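Side-chain contacts in core protein P7 (Pseudomonas phage phi12, PDB 2Q82), which is a structural protein of the viral core of phage phi12, probably one of the minor proteins that accompany the polymerase complex of this double-stranded RNA virus: residues Val89-Pro92 with Gly93-Pro96; Ser111-Arg114 with Val115-Ile119. All blocks are in the same frame, centred on the assembly; numbering follows the deposited sequence.

Contact 1. Residues Val89-Pro92 with Gly93-Pro96; sequences VDVP and GQQP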
loop_
_atom_site.group_PDB
_atom_site.type_symbol
_atom_site.label_atom_id
_atom_site.label_comp_id
_atom_site.label_asym_id
_atom_site.label_seq_id
_atom_site.Cartn_x
_atom_site.Cartn_y
_atom_site.Cartn_z
ATOM N N VAL A 89 1.933 -21.302 -1.817
ATOM C CA VAL A 89 1.020 -22.412 -1.807
ATOM C C VAL A 89 1.583 -23.548 -0.976
ATOM O O VAL A 89 2.691 -23.480 -0.465
ATOM C CB VAL A 89 0.747 -22.925 -3.220
ATOM C CG1 VAL A 89 -0.024 -21.874 -3.997
ATOM C CG2 VAL A 89 2.057 -23.270 -3.921
ATOM N N ASP A 90 0.786 -24.598 -0.872
ATOM C CA ASP A 90 1.139 -25.789 -0.136
ATOM C C ASP A 90 1.271 -25.533 1.340
ATOM O O ASP A 90 2.034 -26.208 2.018
ATOM C CB ASP A 90 2.440 -26.396 -0.654
ATOM C CG ASP A 90 2.314 -26.918 -2.066
ATOM O OD1 ASP A 90 1.191 -27.294 -2.468
ATOM O OD2 ASP A 90 3.342 -26.970 -2.767
ATOM N N VAL A 91 0.548 -24.535 1.846
ATOM C CA VAL A 91 0.584 -24.270 3.273
ATOM C C VAL A 91 -0.376 -25.315 3.828
ATOM O O VAL A 91 -1.498 -25.452 3.355
ATOM C CB VAL A 91 0.091 -22.873 3.606
ATOM C CG1 VAL A 91 0.006 -22.722 5.107
ATOM C CG2 VAL A 91 1.050 -21.830 3.021
ATOM N N PRO A 92 0.044 -26.053 4.857
ATOM C CA PRO A 92 -0.865 -27.062 5.402
ATOM C C PRO A 92 -2.172 -26.485 5.853
ATOM O O PRO A 92 -2.183 -25.551 6.631
ATOM C CB PRO A 92 -0.071 -27.676 6.550
ATOM C CG PRO A 92 1.290 -27.338 6.294
ATOM C CD PRO A 92 1.340 -26.059 5.551
ATOM N N GLY A 93 -3.277 -27.036 5.345
ATOM C CA GLY A 93 -4.592 -26.554 5.735
ATOM C C GLY A 93 -5.113 -25.445 4.844
ATOM O O GLY A 93 -6.228 -24.971 5.028
ATOM N N GLN A 94 -4.314 -25.029 3.872
ATOM C CA GLN A 94 -4.723 -23.960 2.972
ATOM C C GLN A 94 -5.991 -24.288 2.176
ATOM O O GLN A 94 -6.114 -25.372 1.616
ATOM C CB GLN A 94 -3.573 -23.634 2.023
ATOM C CG GLN A 94 -3.835 -22.486 1.069
ATOM C CD GLN A 94 -2.574 -22.073 0.327
ATOM O OE1 GLN A 94 -1.540 -22.735 0.430
ATOM N NE2 GLN A 94 -2.652 -20.981 -0.419
ATOM N N GLN A 95 -6.930 -23.341 2.147
ATOM C CA GLN A 95 -8.190 -23.472 1.403
ATOM C C GLN A 95 -8.274 -22.259 0.507
ATOM O O GLN A 95 -8.917 -21.265 0.843
ATOM C CB GLN A 95 -9.396 -23.439 2.315
ATOM C CG GLN A 95 -9.317 -24.411 3.426
ATOM C CD GLN A 95 -10.606 -24.484 4.184
ATOM O OE1 GLN A 95 -10.977 -23.554 4.904
ATOM N NE2 GLN A 95 -11.318 -25.590 4.016
ATOM N N PRO A 96 -7.626 -22.333 -0.653
ATOM C CA PRO A 96 -7.583 -21.262 -1.638
ATOM C C PRO A 96 -8.887 -20.659 -2.085
ATOM O O PRO A 96 -9.892 -21.348 -2.298
ATOM C CB PRO A 96 -6.871 -21.892 -2.823
ATOM C CG PRO A 96 -6.052 -22.946 -2.229
ATOM C CD PRO A 96 -6.903 -23.516 -1.135
#
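The side chain of Gln-94 reaches back across a tight turn and accepts a hydrogen bond from the backbone of Val-91. Its OE1 lies 3.1 Å from Val-91 N, with the N-H pointing almost straight at the oxygen (165°) and the donor N in the plane of the amide carbonyl. The chain gets there by being stretched out: CG is anti to the backbone N (chi1 -177°) and the next torsion is extended too, which carries the amide past the valine toward Val-89. There OE1 sits 3.4 Å from Val-89 CA, and NE2 on the other branch donates to Ser-30 O and, weakly, to Val-88 O, both backbone oxygens of the neighbouring strands. Bonds at both ends of the amide thus fix its rotation. One bond further round the turn, Gln-94 N bonds to Val-91 O at 2.9 Å and closes a type II beta turn with Pro-92 and Gly-93 at its corners; Gly-93, at phi 90°, takes backbone angles that would press a CB against the carbonyl oxygen of Pro-92. The turn opens the connection to helix 98-103 at the C-terminal end of strand 84-89, an inner strand of the parallel alpha/beta sheet, between 25-30 and 109-111. Val-91 stands at about a right angle to the glutamine, its CB 3.6 Å from OE1 and CG2 at 3.8 Å, so the hydrocarbon branch flanks the accepting oxygen. Both side chains also touch Met-29 of strand 25-30. Asp-90 points its CB away from the glutamine, and its OD2 receives a weak hydrogen bond from Ser-111 OG.

Contact 2. Residues Ser111-Arg114 with Val115-Ile119; sequences SMVR and VLNDI
Arg-114 and Asp-118, one helical turn apart, are joined by a salt bridge in which NH1 of the arginine comes 2.7 Å from OD1 of the aspartate. The two flat groups are far from coplanar, with guanidinium and carboxylate planes 77° apart, so a single nitrogen makes the close approach in place of a paired, two-pronged one. Arg-114 reaches the acid by folding: CG is anti to the backbone N (chi1 163°), and bends at the second and third torsions carry the guanidinium forward over the following turn. Asn-117 places its CB over one face of the guanidinium, 3.6 Å from NH2, with the amide plane turned 70° from that of the arginine. On another side of the helix Met-112, present as selenomethionine, crosses Val-115 and Leu-116 at a slant. Its bent chain sets the terminal CE 3.7 Å from Val-115 CG1 and 3.9 Å from Leu-116 CD2, while CG rests 3.9 Å from Leu-116 CD1. Regular backbone bonds four residues apart run along the helix. Ser-111 is the N-cap, its OG accepting a weak bond from Val-113 N at 3.2 Å. The segment is the first two turns of helix 112-127, which follows directly on strand 109-111, outermost in the sheet of this chain. Asp-118 faces helix 15-23, where Arg-18 gives OD1 a second salt bridge and Tyr-22 bonds to OD2; Val-115 also packs on Tyr-22, and Met-112 meets Ile-38 and Phe-41 of a loop and Val-91 beyond strand 84-89.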
loop_
_atom_site.group_PDB
_atom_site.type_symbol
_atom_site.label_atom_id
_atom_site.label_comp_id
_atom_site.label_asym_id
_atom_site.label_seq_id
_atom_site.Cartn_x
_atom_site.Cartn_y
_atom_site.Cartn_z
ATOM N N SER A 111 6.173 -22.855 -3.297
ATOM C CA SER A 111 5.781 -23.726 -2.207
ATOM C C SER A 111 6.316 -23.269 -0.867
ATOM O O SER A 111 7.515 -23.090 -0.674
ATOM C CB SER A 111 6.195 -25.171 -2.466
ATOM O OG SER A 111 6.015 -25.949 -1.301
HETATM N N MSE A 112 5.397 -23.081 0.069
HETATM C CA MSE A 112 5.772 -22.641 1.394
HETATM C C MSE A 112 6.670 -23.663 2.080
HETATM O O MSE A 112 7.471 -23.319 2.933
HETATM C CB MSE A 112 4.544 -22.427 2.254
HETATM C CG MSE A 112 4.874 -21.810 3.604
HETATM SE SE MSE A 112 5.149 -19.877 3.418
HETATM C CE MSE A 112 6.564 -19.498 4.722
ATOM N N VAL A 113 6.512 -24.925 1.709
ATOM C CA VAL A 113 7.323 -25.984 2.291
ATOM C C VAL A 113 8.800 -25.760 1.925
ATOM O O VAL A 113 9.695 -25.918 2.746
ATOM C CB VAL A 113 6.864 -27.335 1.794
ATOM C CG1 VAL A 113 7.837 -28.416 2.233
ATOM C CG2 VAL A 113 5.473 -27.621 2.330
ATOM N N ARG A 114 9.021 -25.398 0.670
ATOM C CA ARG A 114 10.381 -25.138 0.223
ATOM C C ARG A 114 10.911 -23.923 0.941
ATOM O O ARG A 114 12.058 -23.933 1.374
ATOM C CB ARG A 114 10.368 -24.907 -1.285
ATOM C CG ARG A 114 11.607 -24.248 -1.826
ATOM C CD ARG A 114 12.602 -25.207 -2.368
ATOM N NE ARG A 114 12.754 -26.373 -1.516
ATOM C CZ ARG A 114 13.860 -26.637 -0.834
ATOM N NH1 ARG A 114 14.892 -25.814 -0.915
ATOM N NH2 ARG A 114 13.934 -27.734 -0.092
ATOM N N VAL A 115 10.101 -22.885 1.104
ATOM C CA VAL A 115 10.535 -21.691 1.805
ATOM C C VAL A 115 10.958 -22.014 3.239
ATOM O O VAL A 115 12.029 -21.619 3.694
ATOM C CB VAL A 115 9.385 -20.655 1.848
ATOM C CG1 VAL A 115 9.721 -19.528 2.802
ATOM C CG2 VAL A 115 9.131 -20.114 0.454
ATOM N N LEU A 116 10.109 -22.740 3.951
ATOM C CA LEU A 116 10.403 -23.097 5.326
ATOM C C LEU A 116 11.651 -23.968 5.431
ATOM O O LEU A 116 12.447 -23.812 6.351
ATOM C CB LEU A 116 9.209 -23.818 5.933
ATOM C CG LEU A 116 8.016 -22.884 6.121
ATOM C CD1 LEU A 116 6.790 -23.687 6.476
ATOM C CD2 LEU A 116 8.316 -21.868 7.213
ATOM N N ASN A 117 11.795 -24.892 4.486
ATOM C CA ASN A 117 12.943 -25.779 4.449
ATOM C C ASN A 117 14.216 -24.949 4.400
ATOM O O ASN A 117 15.139 -25.157 5.176
ATOM C CB ASN A 117 12.897 -26.651 3.200
ATOM C CG ASN A 117 11.957 -27.829 3.336
ATOM O OD1 ASN A 117 11.767 -28.579 2.382
ATOM N ND2 ASN A 117 11.379 -28.007 4.511
ATOM N N ASP A 118 14.258 -24.018 3.460
ATOM C CA ASP A 118 15.427 -23.173 3.287
ATOM C C ASP A 118 15.798 -22.416 4.543
ATOM O O ASP A 118 16.959 -22.370 4.937
ATOM C CB ASP A 118 15.209 -22.173 2.151
ATOM C CG ASP A 118 15.186 -22.839 0.794
ATOM O OD1 ASP A 118 15.853 -23.886 0.637
ATOM O OD2 ASP A 118 14.519 -22.307 -0.117
ATOM N N ILE A 119 14.805 -21.808 5.173
ATOM C CA ILE A 119 15.060 -21.037 6.374
ATOM C C ILE A 119 15.525 -21.921 7.520
ATOM O O ILE A 119 16.406 -21.547 8.281
ATOM C CB ILE A 119 13.809 -20.270 6.793
ATOM C CG1 ILE A 119 13.461 -19.243 5.704
ATOM C CG2 ILE A 119 14.042 -19.596 8.127
ATOM C CD1 ILE A 119 12.070 -18.641 5.813
#

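Overall arrangement
Contact 1 comes first along the chain, in the loop after strand 84-89, and contact 2 follows at the start of helix 112-127, directly after strand 109-111. These two strands are parallel neighbours at one side of the five-stranded sheet, so both contacts grow from the same end of it, with centres about 13 Å apart. They meet directly: Val-89 O probably takes a hydrogen bond from Met-112 N at 2.8 Å, and Val-91 CG2 packs 3.6 Å from Met-112 CB. The turn and the helix start are thereby tied together within the one N-terminal core domain, and the centre of each contact lies about 11 Å from the centre of the chain.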